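Local coordinates for 2S Albumin protein (Dolichos, PDB 6IX1), which is a seed albumin, named 2S albumin, with a four-bladed hemopexin-type propeller fold and a role that is not established, at residues N5-S10 / A173-H178; C81-Y86 / K94-P99. One frame throughout, in Å; residues are numbered along the deposited sequence.

In the fold
The chain forms a four-bladed propeller of the hemopexin type, with strands 6-9, 64-67, 120-123 and 173-176 gathered round the central axis. Contact 1 lies about 4 Å from the centre of the chain and joins the first blade to the last, so it closes the ring. Contact 2, whose centre is about 17 Å from that of contact 1, lies farther out and holds together outer strands of the second blade. Tyr86, just after strand 80-85 and outside the pairing with 94-99, reaches the first blade: its CE2 lies 3.5 Å from CE1 of Phe8, the ring planes about 50° apart, and its OH, 3.4 Å from CA of Ser10, is hydrogen-bonded to Ser11 N.

Contact 1. Residues N5-S10 / A173-H178; sequences NAAFRS and ASFASH
Arg9 and His178 make the tight end of this contact. CG of Arg9 sits over one imidazole face, displaced toward CE1 at the rim, 3.6 Å from the centroid, in a CH-pi contact. NE2 of His178 donates to O of Ser10 across 2.8 Å, in the carbonyl plane, but the bond is bent (136°) and the oxygen tilted from the imidazole plane; ND1 bonds to Tyr29 OH. A bend at chi3 (60°) of Arg9 turns the guanidinium to Ser177, where NH1 bonds to the backbone O at 3.0 Å from above the carbonyl plane, while CB of Ala176 covers one face. O of Ala176 is buried against the Arg9 chain without a hydrogen-bonding partner.

Toward the other end packing is lighter. Strands 6-9 and 173-176 run parallel, 4° apart, yet no backbone hydrogen bond joins them; a water instead accepts from N of Ala7 (3.1 Å) and N of Ser174 (3.3 Å). CB of Ala7 meets CD1 of Phe175 at 3.9 Å.

These innermost strands of the first and last blades each pair edge to edge within their own sheet, 6-9 with 15-20 (Phe8 stacked on Tyr17) and 173-176 with 182-187 (Phe175 on Tyr184).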
loop_
_atom_site.group_PDB
_atom_site.type_symbol
_atom_site.label_atom_id
_atom_site.label_comp_id
_atom_site.label_asym_id
_atom_site.label_seq_id
_atom_site.Cartn_x
_atom_site.Cartn_y
_atom_site.Cartn_z
ATOM N N ASN A 5 -0.598 4.275 7.417
ATOM C CA ASN A 5 -1.778 3.454 7.237
ATOM C C ASN A 5 -1.910 2.917 5.829
ATOM O O ASN A 5 -2.581 1.882 5.694
ATOM C CB ASN A 5 -3.065 4.211 7.578
ATOM C CG ASN A 5 -3.035 4.750 8.958
ATOM O OD1 ASN A 5 -2.888 5.943 9.220
ATOM N ND2 ASN A 5 -3.330 3.864 9.888
ATOM N N ALA A 6 -1.326 3.499 4.824
ATOM C CA ALA A 6 -1.352 2.970 3.476
ATOM C C ALA A 6 -0.256 3.587 2.641
ATOM O O ALA A 6 0.172 4.728 2.966
ATOM C CB ALA A 6 -2.725 3.203 2.850
ATOM N N ALA A 7 0.103 2.968 1.553
ATOM C CA ALA A 7 1.042 3.574 0.605
ATOM C C ALA A 7 0.776 3.077 -0.795
ATOM O O ALA A 7 0.218 1.954 -0.988
ATOM C CB ALA A 7 2.443 3.208 1.047
ATOM N N PHE A 8 1.220 3.809 -1.801
ATOM C CA PHE A 8 1.300 3.252 -3.155
ATOM C C PHE A 8 2.381 3.967 -3.946
ATOM O O PHE A 8 2.763 5.114 -3.641
ATOM C CB PHE A 8 -0.068 3.257 -3.858
ATOM C CG PHE A 8 -0.656 4.583 -4.264
ATOM C CD1 PHE A 8 -0.192 5.257 -5.395
ATOM C CD2 PHE A 8 -1.659 5.116 -3.494
ATOM C CE1 PHE A 8 -0.775 6.458 -5.751
ATOM C CE2 PHE A 8 -2.260 6.312 -3.905
ATOM C CZ PHE A 8 -1.784 6.994 -5.005
ATOM N N ARG A 9 2.883 3.255 -4.928
ATOM C CA ARG A 9 3.957 3.696 -5.810
ATOM C C ARG A 9 3.387 4.538 -6.943
ATOM O O ARG A 9 2.463 4.118 -7.661
ATOM C CB ARG A 9 4.643 2.434 -6.386
ATOM C CG ARG A 9 5.763 2.748 -7.339
ATOM C CD ARG A 9 6.393 1.570 -8.004
ATOM N NE ARG A 9 5.450 0.808 -8.785
ATOM C CZ ARG A 9 5.765 -0.369 -9.363
ATOM N NH1 ARG A 9 6.909 -0.942 -9.146
ATOM N NH2 ARG A 9 4.801 -1.006 -10.044
ATOM N N SER A 10 3.926 5.753 -7.118
ATOM C CA SER A 10 3.447 6.626 -8.178
ATOM C C SER A 10 3.983 6.140 -9.526
ATOM O O SER A 10 5.055 5.571 -9.644
ATOM C CB SER A 10 3.932 8.037 -7.957
ATOM O OG SER A 10 3.454 8.857 -8.981
ATOM N N ALA A 173 1.031 -1.416 6.110
ATOM C CA ALA A 173 1.088 -0.657 4.852
ATOM C C ALA A 173 2.239 -1.220 4.036
ATOM O O ALA A 173 3.167 -1.835 4.626
ATOM C CB ALA A 173 1.289 0.849 5.090
ATOM N N SER A 174 2.241 -0.990 2.743
ATOM C CA SER A 174 3.323 -1.508 1.896
ATOM C C SER A 174 3.242 -0.797 0.557
ATOM O O SER A 174 2.182 -0.407 0.162
ATOM C CB SER A 174 3.187 -3.045 1.705
ATOM O OG SER A 174 1.855 -3.421 1.263
ATOM N N PHE A 175 4.365 -0.789 -0.107
ATOM C CA PHE A 175 4.340 -0.417 -1.533
ATOM C C PHE A 175 5.504 -1.071 -2.270
ATOM O O PHE A 175 6.566 -1.353 -1.707
ATOM C CB PHE A 175 4.370 1.123 -1.706
ATOM C CG PHE A 175 5.663 1.802 -1.414
ATOM C CD1 PHE A 175 6.023 2.075 -0.113
ATOM C CD2 PHE A 175 6.494 2.207 -2.448
ATOM C CE1 PHE A 175 7.222 2.740 0.159
ATOM C CE2 PHE A 175 7.704 2.836 -2.164
ATOM C CZ PHE A 175 8.080 3.075 -0.887
ATOM N N ALA A 176 5.298 -1.282 -3.546
ATOM C CA ALA A 176 6.357 -1.780 -4.387
ATOM C C ALA A 176 7.321 -0.638 -4.741
ATOM O O ALA A 176 6.879 0.471 -5.033
ATOM C CB ALA A 176 5.749 -2.245 -5.689
ATOM N N SER A 177 8.598 -0.934 -4.704
ATOM C CA SER A 177 9.595 0.086 -5.097
ATOM C C SER A 177 9.663 0.275 -6.597
ATOM O O SER A 177 9.299 -0.638 -7.346
ATOM C CB SER A 177 10.954 -0.353 -4.592
ATOM O OG SER A 177 11.909 0.606 -4.849
ATOM N N HIS A 178 10.144 1.431 -7.010
ATOM C CA HIS A 178 10.558 1.589 -8.409
ATOM C C HIS A 178 11.764 0.731 -8.760
ATOM O O HIS A 178 12.005 0.500 -9.926
ATOM C CB HIS A 178 10.858 3.089 -8.663
ATOM C CG HIS A 178 9.594 3.901 -8.721
ATOM N ND1 HIS A 178 9.007 4.448 -7.618
ATOM C CD2 HIS A 178 8.802 4.228 -9.777
ATOM C CE1 HIS A 178 7.933 5.118 -7.990
ATOM N NE2 HIS A 178 7.783 4.990 -9.281
HETATM O O HOH W 1 -0.714 -0.003 1.657
#

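Contact 2. Residues C81-Y86 / K94-P99; sequences CAYIDY and KILSGP
Tyr83 and Asp85 carry the backbone pairing with the returning segment 94-99. Asp85 and Lys94 form an antiparallel hydrogen-bonded pair, Asp85 N reaching Lys94 O at 2.9 Å and Lys94 N reaching Asp85 O at 3.0 Å. Ile84 and Ile95 follow as a non-hydrogen-bonded pair. The register then slips by one residue in a classic beta bulge, in which Leu96 and Ser97 both face Tyr83. The carbonyl O of Tyr83 is therefore gripped twice, by Leu96 N at 2.7 Å and by Ser97 N at 3.2 Å, both donors approaching from the same face of its plane. Tyr83 N completes the exchange with a bond to Ser97 O of 3.0 Å.

Weaker CA-H...O contacts fill in between these bonds. CA of Ile84 makes a bent one with Lys94 O, and beyond the bulge CA of Pro99, which follows a cis peptide bond, lies 3.3 Å from Cys81 O.

Leu96 and Tyr83 carry the main apolar contact. With CG of Leu96 anti to its own carbonyl carbon (chi1 -59°), CD1 lies over the side of the strand that bears Tyr83 and Asp85, meeting the Tyr83 ring obliquely at CD2, 3.8 Å away, and touching the backbone of Ile84. The Tyr83 and Ser97 CB atoms meet at 3.9 Å on the same face. On the opposite face Ile84 CG2 and Ile95 CG1 touch loosely; Ala82 CB lies near Ile95 CG2.

The polar ends turn elsewhere: Tyr83 OH bonds to Thr68 OG1, and Asp85 OD1 to Ala87 N. Strand 72-77 flanks 80-85 within the same antiparallel sheet, placing Tyr74 in a stack with Tyr83 and Val75 against Ile84, while Met105 of helix 102-105 packs on Cys81 and Ser97.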
loop_
_atom_site.group_PDB
_atom_site.type_symbol
_atom_site.label_atom_id
_atom_site.label_comp_id
_atom_site.label_asym_id
_atom_site.label_seq_id
_atom_site.Cartn_x
_atom_site.Cartn_y
_atom_site.Cartn_z
ATOM N N CYS A 81 -14.260 0.785 -1.141
ATOM C CA CYS A 81 -13.119 0.926 -2.035
ATOM C C CYS A 81 -13.498 1.708 -3.276
ATOM O O CYS A 81 -14.681 1.803 -3.625
ATOM C CB CYS A 81 -12.446 -0.404 -2.233
ATOM S SG CYS A 81 -13.333 -1.440 -3.347
ATOM N N ALA A 82 -12.468 2.219 -3.913
ATOM C CA ALA A 82 -12.627 2.991 -5.146
ATOM C C ALA A 82 -11.416 2.794 -6.038
ATOM O O ALA A 82 -10.326 2.642 -5.533
ATOM C CB ALA A 82 -12.852 4.454 -4.844
ATOM N N TYR A 83 -11.644 2.879 -7.336
ATOM C CA TYR A 83 -10.567 2.957 -8.345
ATOM C C TYR A 83 -10.428 4.419 -8.730
ATOM O O TYR A 83 -11.425 4.958 -9.109
ATOM C CB TYR A 83 -10.838 2.084 -9.568
ATOM C CG TYR A 83 -9.670 1.747 -10.409
ATOM C CD1 TYR A 83 -8.458 1.411 -9.864
ATOM C CD2 TYR A 83 -9.790 1.637 -11.758
ATOM C CE1 TYR A 83 -7.392 1.038 -10.661
ATOM C CE2 TYR A 83 -8.723 1.316 -12.570
ATOM C CZ TYR A 83 -7.537 0.891 -12.015
ATOM O OH TYR A 83 -6.492 0.507 -12.805
ATOM N N ILE A 84 -9.231 4.947 -8.665
ATOM C CA ILE A 84 -8.997 6.386 -8.928
ATOM C C ILE A 84 -7.909 6.483 -10.000
ATOM O O ILE A 84 -6.990 5.661 -10.162
ATOM C CB ILE A 84 -8.686 7.161 -7.637
ATOM C CG1 ILE A 84 -7.287 6.863 -7.095
ATOM C CG2 ILE A 84 -9.743 6.863 -6.636
ATOM C CD1 ILE A 84 -6.850 7.753 -5.967
ATOM N N ASP A 85 -7.943 7.635 -10.651
ATOM C CA ASP A 85 -6.776 8.203 -11.390
ATOM C C ASP A 85 -6.243 9.363 -10.545
ATOM O O ASP A 85 -7.017 10.264 -10.254
ATOM C CB ASP A 85 -7.152 8.611 -12.827
ATOM C CG ASP A 85 -5.909 8.975 -13.650
ATOM O OD1 ASP A 85 -5.076 9.720 -13.166
ATOM O OD2 ASP A 85 -5.708 8.278 -14.742
ATOM N N TYR A 86 -5.038 9.260 -10.004
ATOM C CA TYR A 86 -4.453 10.285 -9.111
ATOM C C TYR A 86 -3.719 11.373 -9.932
ATOM O O TYR A 86 -3.224 12.348 -9.301
ATOM C CB TYR A 86 -3.621 9.666 -7.988
ATOM C CG TYR A 86 -2.539 8.748 -8.460
ATOM C CD1 TYR A 86 -1.286 9.269 -8.734
ATOM C CD2 TYR A 86 -2.728 7.383 -8.613
ATOM C CE1 TYR A 86 -0.283 8.455 -9.219
ATOM C CE2 TYR A 86 -1.744 6.566 -9.106
ATOM C CZ TYR A 86 -0.522 7.104 -9.404
ATOM O OH TYR A 86 0.477 6.327 -9.883
ATOM N N LYS A 94 -9.692 11.699 -10.471
ATOM C CA LYS A 94 -11.112 11.357 -10.601
ATOM C C LYS A 94 -11.303 9.902 -10.167
ATOM O O LYS A 94 -10.393 9.053 -10.319
ATOM C CB LYS A 94 -11.575 11.568 -12.037
ATOM C CG LYS A 94 -10.703 10.815 -13.026
ATOM C CD LYS A 94 -11.253 10.717 -14.450
ATOM C CE LYS A 94 -12.687 10.235 -14.513
ATOM N NZ LYS A 94 -13.253 10.193 -15.891
ATOM N N ILE A 95 -12.518 9.631 -9.721
ATOM C CA ILE A 95 -12.954 8.276 -9.363
ATOM C C ILE A 95 -13.353 7.579 -10.650
ATOM O O ILE A 95 -14.316 8.072 -11.346
ATOM C CB ILE A 95 -14.074 8.283 -8.346
ATOM C CG1 ILE A 95 -13.665 8.957 -7.043
ATOM C CG2 ILE A 95 -14.558 6.866 -8.167
ATOM C CD1 ILE A 95 -14.720 8.997 -5.990
ATOM N N LEU A 96 -12.682 6.496 -10.985
ATOM C CA LEU A 96 -13.004 5.652 -12.153
ATOM C C LEU A 96 -14.059 4.562 -11.841
ATOM O O LEU A 96 -14.824 4.185 -12.786
ATOM C CB LEU A 96 -11.720 4.970 -12.627
ATOM C CG LEU A 96 -10.610 5.899 -13.036
ATOM C CD1 LEU A 96 -9.349 5.108 -13.264
ATOM C CD2 LEU A 96 -11.054 6.765 -14.235
ATOM N N SER A 97 -14.139 4.068 -10.620
ATOM C CA SER A 97 -15.111 3.007 -10.271
ATOM C C SER A 97 -15.402 3.144 -8.785
ATOM O O SER A 97 -14.477 3.385 -8.045
ATOM C CB SER A 97 -14.607 1.597 -10.644
ATOM O OG SER A 97 -15.523 0.570 -10.320
ATOM N N GLY A 98 -16.641 2.906 -8.367
ATOM C CA GLY A 98 -17.063 3.060 -6.973
ATOM C C GLY A 98 -17.329 4.527 -6.617
ATOM O O GLY A 98 -17.557 5.333 -7.549
ATOM N N PRO A 99 -17.306 4.913 -5.326
ATOM C CA PRO A 99 -16.997 4.040 -4.207
ATOM C C PRO A 99 -18.036 2.910 -4.116
ATOM O O PRO A 99 -19.191 3.065 -4.434
ATOM C CB PRO A 99 -17.173 4.961 -3.001
ATOM C CG PRO A 99 -16.809 6.318 -3.550
ATOM C CD PRO A 99 -17.463 6.284 -4.894
#